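Pyruvate formate-lyase 2 (Archaeoglobus fulgidus, PDB 2F3O) is a glycyl radical enzyme of unknown function, probably a lyase related to pyruvate formate-lyase and glycerol dehydratase. Local coordinates at residues D459-G463 with F640-A644; N268-A272 with V315-D319; S61-V65 with D302-N306. All coordinates share one frame; numbering follows the deposited sequence.

Contact 1. Residues D459-G463 with F640-A644; sequences DLQFG and FFTSA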
ATOM      1  N   ASP A 459      29.342 -29.162  18.303  1.00 62.58           N
ATOM      2  CA  ASP A 459      29.510 -28.895  19.715  1.00 63.19           C
ATOM      3  C   ASP A 459      30.726 -29.688  20.146  1.00 63.51           C
ATOM      4  O   ASP A 459      30.887 -30.856  19.756  1.00 63.82           O
ATOM      5  CB  ASP A 459      28.277 -29.344  20.492  1.00 63.31           C
ATOM      6  CG  ASP A 459      28.216 -28.748  21.886  1.00 64.45           C
ATOM      7  OD1 ASP A 459      29.000 -29.183  22.763  1.00 66.23           O
ATOM      8  OD2 ASP A 459      27.379 -27.844  22.107  1.00 64.88           O
ATOM      9  N   LEU A 460      31.575 -29.043  20.944  1.00 63.48           N
ATOM     10  CA  LEU A 460      32.904 -29.551  21.260  1.00 63.50           C
ATOM     11  C   LEU A 460      32.870 -30.797  22.152  1.00 63.66           C
ATOM     12  O   LEU A 460      33.795 -31.622  22.122  1.00 63.80           O
ATOM     13  CB  LEU A 460      33.726 -28.446  21.916  1.00 63.31           C
ATOM     14  CG  LEU A 460      35.195 -28.309  21.557  1.00 63.10           C
ATOM     15  CD1 LEU A 460      35.522 -29.076  20.308  1.00 62.36           C
ATOM     16  CD2 LEU A 460      35.557 -26.849  21.403  1.00 62.15           C
ATOM     17  N   GLN A 461      31.789 -30.949  22.914  1.00 63.47           N
ATOM     18  CA  GLN A 461      31.697 -32.043  23.863  1.00 63.46           C
ATOM     19  C   GLN A 461      30.351 -32.759  23.853  1.00 63.09           C
ATOM     20  O   GLN A 461      30.062 -33.526  24.762  1.00 63.15           O
ATOM     21  CB  GLN A 461      31.991 -31.529  25.275  1.00 63.29           C
ATOM     22  CG  GLN A 461      31.146 -30.339  25.682  1.00 63.82           C
ATOM     23  CD  GLN A 461      31.336 -29.930  27.136  1.00 64.14           C
ATOM     24  OE1 GLN A 461      30.515 -29.206  27.702  1.00 66.02           O
ATOM     25  NE2 GLN A 461      32.421 -30.390  27.748  1.00 64.57           N
ATOM     26  N   PHE A 462      29.525 -32.523  22.842  1.00 62.79           N
ATOM     27  CA  PHE A 462      28.168 -33.071  22.884  1.00 62.47           C
ATOM     28  C   PHE A 462      27.702 -33.679  21.583  1.00 61.94           C
ATOM     29  O   PHE A 462      26.685 -34.359  21.554  1.00 61.73           O
ATOM     30  CB  PHE A 462      27.171 -32.009  23.329  1.00 62.78           C
ATOM     31  CG  PHE A 462      27.174 -31.750  24.807  1.00 63.77           C
ATOM     32  CD1 PHE A 462      26.774 -32.736  25.699  1.00 64.51           C
ATOM     33  CD2 PHE A 462      27.564 -30.513  25.308  1.00 64.57           C
ATOM     34  CE1 PHE A 462      26.777 -32.492  27.078  1.00 65.44           C
ATOM     35  CE2 PHE A 462      27.572 -30.263  26.679  1.00 64.97           C
ATOM     36  CZ  PHE A 462      27.178 -31.252  27.565  1.00 64.60           C
ATOM     37  N   GLY A 463      28.438 -33.420  20.508  1.00 61.65           N
ATOM     38  CA  GLY A 463      28.178 -34.041  19.213  1.00 61.29           C
ATOM     39  C   GLY A 463      27.042 -33.406  18.434  1.00 61.14           C
ATOM     40  O   GLY A 463      26.543 -33.977  17.457  1.00 61.37           O
ATOM     41  N   PHE A 640      27.124 -24.079  32.109  1.00 56.95           N
ATOM     42  CA  PHE A 640      27.009 -25.520  32.388  1.00 58.00           C
ATOM     43  C   PHE A 640      27.284 -26.359  31.159  1.00 58.33           C
ATOM     44  O   PHE A 640      28.048 -27.310  31.216  1.00 58.79           O
ATOM     45  CB  PHE A 640      25.595 -25.926  32.830  1.00 58.47           C
ATOM     46  CG  PHE A 640      25.135 -25.341  34.144  1.00 59.59           C
ATOM     47  CD1 PHE A 640      26.033 -25.016  35.152  1.00 60.35           C
ATOM     48  CD2 PHE A 640      23.765 -25.174  34.387  1.00 60.60           C
ATOM     49  CE1 PHE A 640      25.580 -24.480  36.372  1.00 61.05           C
ATOM     50  CE2 PHE A 640      23.301 -24.656  35.600  1.00 61.50           C
ATOM     51  CZ  PHE A 640      24.215 -24.304  36.598  1.00 61.09           C
ATOM     52  N   PHE A 641      26.647 -25.994  30.052  1.00 58.88           N
ATOM     53  CA  PHE A 641      26.710 -26.766  28.813  1.00 59.34           C
ATOM     54  C   PHE A 641      27.641 -26.160  27.760  1.00 59.59           C
ATOM     55  O   PHE A 641      27.591 -26.553  26.589  1.00 59.41           O
ATOM     56  CB  PHE A 641      25.305 -26.947  28.228  1.00 59.44           C
ATOM     57  CG  PHE A 641      24.304 -27.435  29.222  1.00 59.49           C
ATOM     58  CD1 PHE A 641      24.231 -28.773  29.533  1.00 59.57           C
ATOM     59  CD2 PHE A 641      23.444 -26.551  29.856  1.00 59.82           C
ATOM     60  CE1 PHE A 641      23.323 -29.221  30.458  1.00 60.09           C
ATOM     61  CE2 PHE A 641      22.537 -26.993  30.779  1.00 59.65           C
ATOM     62  CZ  PHE A 641      22.471 -28.329  31.082  1.00 59.85           C
ATOM     63  N   THR A 642      28.476 -25.203  28.174  1.00 59.90           N
ATOM     64  CA  THR A 642      29.550 -24.691  27.323  1.00 60.21           C
ATOM     65  C   THR A 642      30.876 -25.378  27.677  1.00 60.68           C
ATOM     66  O   THR A 642      31.263 -25.435  28.848  1.00 60.58           O
ATOM     67  CB  THR A 642      29.678 -23.164  27.421  1.00 59.92           C
ATOM     68  OG1 THR A 642      28.456 -22.576  26.982  1.00 60.30           O
ATOM     69  CG2 THR A 642      30.775 -22.640  26.527  1.00 59.68           C
ATOM     70  N   SER A 643      31.556 -25.904  26.654  1.00 61.01           N
ATOM     71  CA  SER A 643      32.853 -26.532  26.813  1.00 61.43           C
ATOM     72  C   SER A 643      33.925 -25.510  27.183  1.00 62.06           C
ATOM     73  O   SER A 643      33.653 -24.302  27.261  1.00 61.90           O
ATOM     74  CB  SER A 643      33.259 -27.202  25.512  1.00 61.48           C
ATOM     75  OG  SER A 643      33.833 -26.257  24.629  1.00 60.84           O
ATOM     76  N   ALA A 644      35.145 -26.001  27.411  1.00 62.50           N
ATOM     77  CA  ALA A 644      36.266 -25.123  27.715  1.00 62.81           C
ATOM     78  C   ALA A 644      36.607 -24.309  26.474  1.00 63.09           C
ATOM     79  O   ALA A 644      36.510 -24.799  25.364  1.00 63.16           O
ATOM     80  CB  ALA A 644      37.455 -25.922  28.178  1.00 62.85           C
TER
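Gln-461 and Phe-462 lie against the chain at Phe-641 and Ser-643, where two irregular loops, one following helix 447-453 and the other following helix 634-640, meet at the periphery of the glycyl radical enzyme fold. The contact is built from three neighbouring side chains of the first loop. Leu-460 brings its CB to 3.5 Å from Ser-643 OG, with its CD2 branch 3.7 Å from the same hydroxyl. The small serine lets both Leu-460 and Gln-461 come close: its CB faces the amide of Gln-461, at 3.7 Å from CD. With Gln-461 CG placed between the backbone N and the carbonyl carbon (chi1 53°) and the chain extended beyond it, the amide runs alongside the backbone of the second loop. OE1 comes to rest 3.6 Å from Ser-643 N. A glutamine fits here because its CG and amide carbon pack on Ser-643 CB while its other end bonds elsewhere, NE2 reaching Ser-651 OG. Phe-462 turns its ring edge across the contact. CE2 lies 3.7 Å from Phe-641 O, which sits near the plane of the ring, and 4.3 Å from Phe-641 CB. Phe-462 CZ lies at the edge of the Phe-641 ring, near its plane, while Phe-640 CB lies over one face of that ring, offset toward the rim. Within the first loop, Gln-461 N makes a weak hydrogen bond of 3.3 Å to Asp-459 OD1, closing an Asx turn. Two side chains of helix 447-453 bond to both loops. Lys-448 NZ forms a salt bridge with Asp-459 OD2 and a hydrogen bond with Phe-641 O, and Glu-451 spans the loops too, OE1 bonding to Leu-460 N and OE2 to Ser-643 N.

Contact 2. Residues N268-A272 with V315-D319; sequences NYEQA and VPAFD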
ATOM      1  N   ASN A 268      -1.567 -11.344  30.701  1.00 41.12           N
ATOM      2  CA  ASN A 268      -0.215 -11.491  30.170  1.00 41.64           C
ATOM      3  C   ASN A 268       0.692 -12.081  31.196  1.00 41.98           C
ATOM      4  O   ASN A 268       0.544 -11.772  32.385  1.00 42.39           O
ATOM      5  CB  ASN A 268       0.338 -10.129  29.799  1.00 41.32           C
ATOM      6  CG  ASN A 268      -0.524  -9.434  28.817  1.00 41.28           C
ATOM      7  OD1 ASN A 268      -0.425  -9.675  27.612  1.00 41.47           O
ATOM      8  ND2 ASN A 268      -1.410  -8.577  29.313  1.00 40.76           N
ATOM      9  N   TYR A 269       1.656 -12.881  30.740  1.00 41.86           N
ATOM     10  CA  TYR A 269       2.547 -13.577  31.659  1.00 41.77           C
ATOM     11  C   TYR A 269       3.484 -12.629  32.421  1.00 41.97           C
ATOM     12  O   TYR A 269       3.684 -11.483  32.034  1.00 41.59           O
ATOM     13  CB  TYR A 269       3.238 -14.787  30.981  1.00 41.68           C
ATOM     14  CG  TYR A 269       4.589 -14.537  30.384  1.00 41.13           C
ATOM     15  CD1 TYR A 269       5.683 -15.297  30.776  1.00 40.61           C
ATOM     16  CD2 TYR A 269       4.781 -13.542  29.423  1.00 41.78           C
ATOM     17  CE1 TYR A 269       6.945 -15.080  30.235  1.00 40.52           C
ATOM     18  CE2 TYR A 269       6.042 -13.299  28.882  1.00 42.20           C
ATOM     19  CZ  TYR A 269       7.123 -14.081  29.290  1.00 41.65           C
ATOM     20  OH  TYR A 269       8.368 -13.836  28.765  1.00 41.11           O
ATOM     21  N   GLU A 270       4.034 -13.146  33.515  1.00 42.71           N
ATOM     22  CA  GLU A 270       4.657 -12.395  34.622  1.00 43.23           C
ATOM     23  C   GLU A 270       5.836 -11.493  34.315  1.00 43.43           C
ATOM     24  O   GLU A 270       6.287 -10.780  35.203  1.00 44.05           O
ATOM     25  CB  GLU A 270       5.157 -13.395  35.652  1.00 43.14           C
ATOM     26  CG  GLU A 270       4.540 -14.761  35.476  1.00 45.09           C
ATOM     27  CD  GLU A 270       5.370 -15.734  34.631  1.00 48.30           C
ATOM     28  OE1 GLU A 270       6.625 -15.666  34.663  1.00 49.15           O
ATOM     29  OE2 GLU A 270       4.749 -16.582  33.938  1.00 50.16           O
ATOM     30  N   GLN A 271       6.362 -11.523  33.095  1.00 43.13           N
ATOM     31  CA  GLN A 271       7.613 -10.836  32.840  1.00 42.89           C
ATOM     32  C   GLN A 271       7.496  -9.404  32.313  1.00 42.43           C
ATOM     33  O   GLN A 271       7.022  -9.158  31.203  1.00 42.44           O
ATOM     34  CB  GLN A 271       8.515 -11.667  31.932  1.00 43.11           C
ATOM     35  CG  GLN A 271       8.698 -13.072  32.403  1.00 44.25           C
ATOM     36  CD  GLN A 271       9.349 -13.119  33.737  1.00 46.31           C
ATOM     37  OE1 GLN A 271      10.397 -12.514  33.921  1.00 48.31           O
ATOM     38  NE2 GLN A 271       8.747 -13.836  34.686  1.00 45.93           N
ATOM     39  N   ALA A 272       7.931  -8.471  33.144  1.00 41.45           N
ATOM     40  CA  ALA A 272       8.339  -7.148  32.704  1.00 40.69           C
ATOM     41  C   ALA A 272       7.246  -6.207  32.264  1.00 40.23           C
ATOM     42  O   ALA A 272       7.514  -5.298  31.493  1.00 40.84           O
ATOM     43  CB  ALA A 272       9.440  -7.227  31.665  1.00 40.12           C
ATOM     44  N   VAL A 315       5.856 -13.718  41.963  1.00 46.69           N
ATOM     45  CA  VAL A 315       7.086 -14.424  42.031  1.00 47.10           C
ATOM     46  C   VAL A 315       6.804 -15.411  40.893  1.00 47.43           C
ATOM     47  O   VAL A 315       5.653 -15.815  40.699  1.00 47.82           O
ATOM     48  CB  VAL A 315       7.223 -15.049  43.467  1.00 47.26           C
ATOM     49  CG1 VAL A 315       6.957 -16.547  43.494  1.00 46.88           C
ATOM     50  CG2 VAL A 315       8.575 -14.737  44.056  1.00 46.64           C
ATOM     51  N   PRO A 316       7.812 -15.738  40.079  1.00 47.44           N
ATOM     52  CA  PRO A 316       7.542 -16.408  38.798  1.00 47.52           C
ATOM     53  C   PRO A 316       7.247 -17.905  38.917  1.00 47.69           C
ATOM     54  O   PRO A 316       7.705 -18.536  39.839  1.00 47.65           O
ATOM     55  CB  PRO A 316       8.832 -16.179  38.031  1.00 47.23           C
ATOM     56  CG  PRO A 316       9.878 -16.116  39.104  1.00 47.29           C
ATOM     57  CD  PRO A 316       9.244 -15.506  40.302  1.00 47.31           C
ATOM     58  N   ALA A 317       6.481 -18.469  37.990  1.00 48.65           N
ATOM     59  CA  ALA A 317       6.150 -19.914  38.018  1.00 49.41           C
ATOM     60  C   ALA A 317       7.176 -20.754  37.266  1.00 49.90           C
ATOM     61  O   ALA A 317       6.823 -21.518  36.362  1.00 49.77           O
ATOM     62  CB  ALA A 317       4.745 -20.182  37.442  1.00 49.25           C
ATOM     63  N   PHE A 318       8.439 -20.605  37.644  1.00 50.47           N
ATOM     64  CA  PHE A 318       9.520 -21.248  36.940  1.00 51.15           C
ATOM     65  C   PHE A 318       9.728 -22.650  37.466  1.00 51.89           C
ATOM     66  O   PHE A 318       9.769 -22.853  38.665  1.00 52.30           O
ATOM     67  CB  PHE A 318      10.808 -20.464  37.151  1.00 50.95           C
ATOM     68  CG  PHE A 318      10.859 -19.142  36.424  1.00 50.41           C
ATOM     69  CD1 PHE A 318      10.106 -18.922  35.286  1.00 49.55           C
ATOM     70  CD2 PHE A 318      11.715 -18.143  36.854  1.00 48.97           C
ATOM     71  CE1 PHE A 318      10.177 -17.719  34.624  1.00 49.00           C
ATOM     72  CE2 PHE A 318      11.785 -16.948  36.190  1.00 48.73           C
ATOM     73  CZ  PHE A 318      11.019 -16.732  35.080  1.00 49.12           C
ATOM     74  N   ASP A 319       9.901 -23.614  36.574  1.00 52.79           N
ATOM     75  CA  ASP A 319      10.297 -24.959  36.981  1.00 54.02           C
ATOM     76  C   ASP A 319      11.799 -25.016  37.306  1.00 54.54           C
ATOM     77  O   ASP A 319      12.488 -23.996  37.285  1.00 54.86           O
ATOM     78  CB  ASP A 319      10.028 -25.930  35.849  1.00 54.17           C
ATOM     79  CG  ASP A 319      10.830 -25.588  34.625  1.00 55.59           C
ATOM     80  OD1 ASP A 319      10.404 -24.654  33.923  1.00 56.55           O
ATOM     81  OD2 ASP A 319      11.894 -26.216  34.379  1.00 56.41           O
TER
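An inverse gamma turn centred on Ala-317 sets Pro-316 and Phe-318 beside Glu-270 and Gln-271, in a loop-to-loop contact buried near the centre of the chain. The turn has a weak bond from Phe-318 N to Pro-316 O, 3.1 Å long. Pro-316 CB lies over the middle of the Phe-318 ring, 3.5 Å above its plane. Facing this apolar pair is a polar one. Gln-271 NE2 donates to Glu-270 OE1 at 2.8 Å, nearly in its own amide plane, and meets the carboxylate on its anti side, 24° out of plane. Both chains bend at chi2, which brings their ends together beside the ring. NE2 approaches Phe-318 CZ obliquely at 3.7 Å, the amide and ring planes 33° apart, whereas the carboxylate is turned steeply to the ring, 79° between planes. Glutamine suits the place because its amide can serve several partners. NE2 also bonds to Ala-330 O, and OE1 is hydrogen-bonded to O3 of a glycerol. A triethylene glycol lies near Phe-318; both molecules probably come from the crystallisation liquor, though they are consistent with a pocket here. Pro-316 CB sits 4.1 Å from both Glu-270 OE1 and Gln-271 NE2.

Contact 3. Residues S61-V65 with D302-N306; sequences SELIV and DILAN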
ATOM      1  N   SER A  61      -4.141  -2.050  56.225  1.00 63.12           N
ATOM      2  CA  SER A  61      -3.842  -0.618  56.194  1.00 62.67           C
ATOM      3  C   SER A  61      -3.591  -0.059  54.793  1.00 62.06           C
ATOM      4  O   SER A  61      -2.964   0.990  54.652  1.00 61.96           O
ATOM      5  CB  SER A  61      -2.678  -0.266  57.142  1.00 62.89           C
ATOM      6  OG  SER A  61      -2.724  -1.017  58.356  1.00 63.59           O
ATOM      7  N   GLU A  62      -4.109  -0.748  53.773  1.00 61.20           N
ATOM      8  CA  GLU A  62      -3.894  -0.364  52.375  1.00 60.22           C
ATOM      9  C   GLU A  62      -4.670   0.855  51.914  1.00 59.12           C
ATOM     10  O   GLU A  62      -5.798   1.080  52.331  1.00 59.06           O
ATOM     11  CB  GLU A  62      -4.167  -1.534  51.432  1.00 60.27           C
ATOM     12  CG  GLU A  62      -2.894  -2.280  51.064  1.00 61.07           C
ATOM     13  CD  GLU A  62      -3.116  -3.456  50.128  1.00 61.05           C
ATOM     14  OE1 GLU A  62      -2.101  -4.075  49.739  1.00 62.33           O
ATOM     15  OE2 GLU A  62      -4.286  -3.762  49.789  1.00 61.69           O
ATOM     16  N   LEU A  63      -4.034   1.625  51.042  1.00 57.88           N
ATOM     17  CA  LEU A  63      -4.621   2.779  50.393  1.00 56.91           C
ATOM     18  C   LEU A  63      -4.796   2.500  48.915  1.00 56.24           C
ATOM     19  O   LEU A  63      -5.613   3.135  48.242  1.00 56.21           O
ATOM     20  CB  LEU A  63      -3.708   3.980  50.544  1.00 56.87           C
ATOM     21  CG  LEU A  63      -3.552   4.520  51.958  1.00 56.83           C
ATOM     22  CD1 LEU A  63      -2.913   5.895  51.894  1.00 56.37           C
ATOM     23  CD2 LEU A  63      -4.895   4.585  52.658  1.00 56.48           C
ATOM     24  N   ILE A  64      -3.992   1.570  48.409  1.00 55.21           N
ATOM     25  CA  ILE A  64      -4.077   1.131  47.024  1.00 54.18           C
ATOM     26  C   ILE A  64      -4.367  -0.371  47.040  1.00 53.67           C
ATOM     27  O   ILE A  64      -3.642  -1.152  47.670  1.00 53.44           O
ATOM     28  CB  ILE A  64      -2.811   1.520  46.190  1.00 53.92           C
ATOM     29  CG1 ILE A  64      -3.012   2.858  45.492  1.00 53.76           C
ATOM     30  CG2 ILE A  64      -2.578   0.560  45.061  1.00 53.93           C
ATOM     31  CD1 ILE A  64      -2.826   4.047  46.346  1.00 53.07           C
ATOM     32  N   VAL A  65      -5.468  -0.759  46.401  1.00 53.12           N
ATOM     33  CA  VAL A  65      -5.949  -2.142  46.470  1.00 52.80           C
ATOM     34  C   VAL A  65      -5.901  -2.836  45.119  1.00 52.81           C
ATOM     35  O   VAL A  65      -5.842  -2.193  44.067  1.00 52.72           O
ATOM     36  CB  VAL A  65      -7.391  -2.235  47.057  1.00 52.64           C
ATOM     37  CG1 VAL A  65      -7.446  -1.565  48.393  1.00 51.98           C
ATOM     38  CG2 VAL A  65      -8.401  -1.594  46.131  1.00 52.21           C
ATOM     39  N   ASP A 302       2.966   7.535  51.277  1.00 56.12           N
ATOM     40  CA  ASP A 302       2.342   6.271  51.680  1.00 55.95           C
ATOM     41  C   ASP A 302       1.635   5.620  50.505  1.00 55.31           C
ATOM     42  O   ASP A 302       1.652   4.393  50.365  1.00 55.58           O
ATOM     43  CB  ASP A 302       1.324   6.492  52.812  1.00 56.68           C
ATOM     44  CG  ASP A 302       1.919   6.299  54.219  1.00 57.79           C
ATOM     45  OD1 ASP A 302       3.012   5.686  54.351  1.00 59.37           O
ATOM     46  OD2 ASP A 302       1.258   6.754  55.192  1.00 57.93           O
ATOM     47  N   ILE A 303       1.011   6.459  49.679  1.00 54.24           N
ATOM     48  CA  ILE A 303       0.357   6.032  48.441  1.00 53.24           C
ATOM     49  C   ILE A 303       1.347   5.330  47.486  1.00 52.66           C
ATOM     50  O   ILE A 303       1.097   4.215  47.010  1.00 52.40           O
ATOM     51  CB  ILE A 303      -0.309   7.248  47.754  1.00 53.29           C
ATOM     52  CG1 ILE A 303      -1.581   7.672  48.496  1.00 52.82           C
ATOM     53  CG2 ILE A 303      -0.670   6.952  46.350  1.00 53.05           C
ATOM     54  CD1 ILE A 303      -2.128   9.007  48.037  1.00 50.74           C
ATOM     55  N   LEU A 304       2.497   5.961  47.267  1.00 51.99           N
ATOM     56  CA  LEU A 304       3.532   5.397  46.414  1.00 51.27           C
ATOM     57  C   LEU A 304       4.135   4.165  47.036  1.00 51.08           C
ATOM     58  O   LEU A 304       4.419   3.198  46.333  1.00 51.34           O
ATOM     59  CB  LEU A 304       4.618   6.426  46.148  1.00 51.11           C
ATOM     60  CG  LEU A 304       4.099   7.620  45.359  1.00 50.68           C
ATOM     61  CD1 LEU A 304       5.048   8.787  45.487  1.00 50.29           C
ATOM     62  CD2 LEU A 304       3.853   7.242  43.900  1.00 50.41           C
ATOM     63  N   ALA A 305       4.302   4.193  48.355  1.00 50.70           N
ATOM     64  CA  ALA A 305       4.820   3.045  49.101  1.00 50.50           C
ATOM     65  C   ALA A 305       3.967   1.797  48.911  1.00 50.18           C
ATOM     66  O   ALA A 305       4.501   0.701  48.703  1.00 50.15           O
ATOM     67  CB  ALA A 305       4.946   3.377  50.582  1.00 50.58           C
ATOM     68  N   ASN A 306       2.650   1.992  48.958  1.00 49.40           N
ATOM     69  CA  ASN A 306       1.684   0.931  48.762  1.00 48.88           C
ATOM     70  C   ASN A 306       1.796   0.265  47.393  1.00 48.42           C
ATOM     71  O   ASN A 306       1.719  -0.962  47.285  1.00 47.91           O
ATOM     72  CB  ASN A 306       0.296   1.515  48.907  1.00 49.06           C
ATOM     73  CG  ASN A 306      -0.732   0.487  49.312  1.00 49.82           C
ATOM     74  OD1 ASN A 306      -0.699  -0.680  48.920  1.00 50.58           O
ATOM     75  ND2 ASN A 306      -1.658   0.925  50.112  1.00 51.03           N
TER
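Glu-62 OE2 is gripped by two groups, the NZ of Lys-310 in a salt bridge and the backbone N of Leu-59, while the stem of the same side chain crosses Asn-306 at about a right angle. The motif is a loop laid against one side of a helix: residues 61-65, between helix 39-53 and strand 74-75, pack on helix 297-310. Lys-310 lies one turn beyond Asn-306 on helix 297-310, so this salt bridge extends the loop-helix contact to the next turn. Asn-306 gives more surface to this contact than any other residue. It swings its amide away from the helix, CG lying roughly opposite the backbone N (chi1 -155°), and sets it against the backbone of residues 62-64, with CG 3.6 Å from Ile-64 N and 3.9 Å from Ile-64 CB. A short polar side chain suits this spot, where it faces backbone amides and carbonyls in a buried setting. One turn earlier on the helix the contact becomes apolar. The two branches of Ile-303 serve different partners: CG2 meets Ile-64 CD1 at 3.6 Å, and CG1 meets Leu-63 CD1 at 4.1 Å. Each of these branched chains crosses Ile-303 at about a right angle. Helix 250-267 closes the apolar patch, Val-254 touching Ile-303 and Trp-258 touching Ile-64. At the start of the segment Asp-302 has its carboxylate held by Arg-5, and its CB lies 4.4 Å from Leu-63 CD1.

From the N terminus, residues 61-65 come first and wait until helix 297-310 for their partner, so contact 3 closes a loop of some 240 residues. Contact 2 opens within that loop, at 268-272 just after helix 250-267, and closes at 315-319, beyond 302-306; contacts 2 and 3 therefore cross. Helix 250-267 leads into contact 2 and also lines contact 3. Contact 1 follows in series, closing a loop of 176 residues and joining the loops after helices 447-453 and 634-640. The centres of contacts 1 and 3 are about 50 Å apart, on opposite sides of the chain's centre. Helix 322-325, soon after 315-319, touches Phe-640 and Phe-641, linking this region back to contact 2.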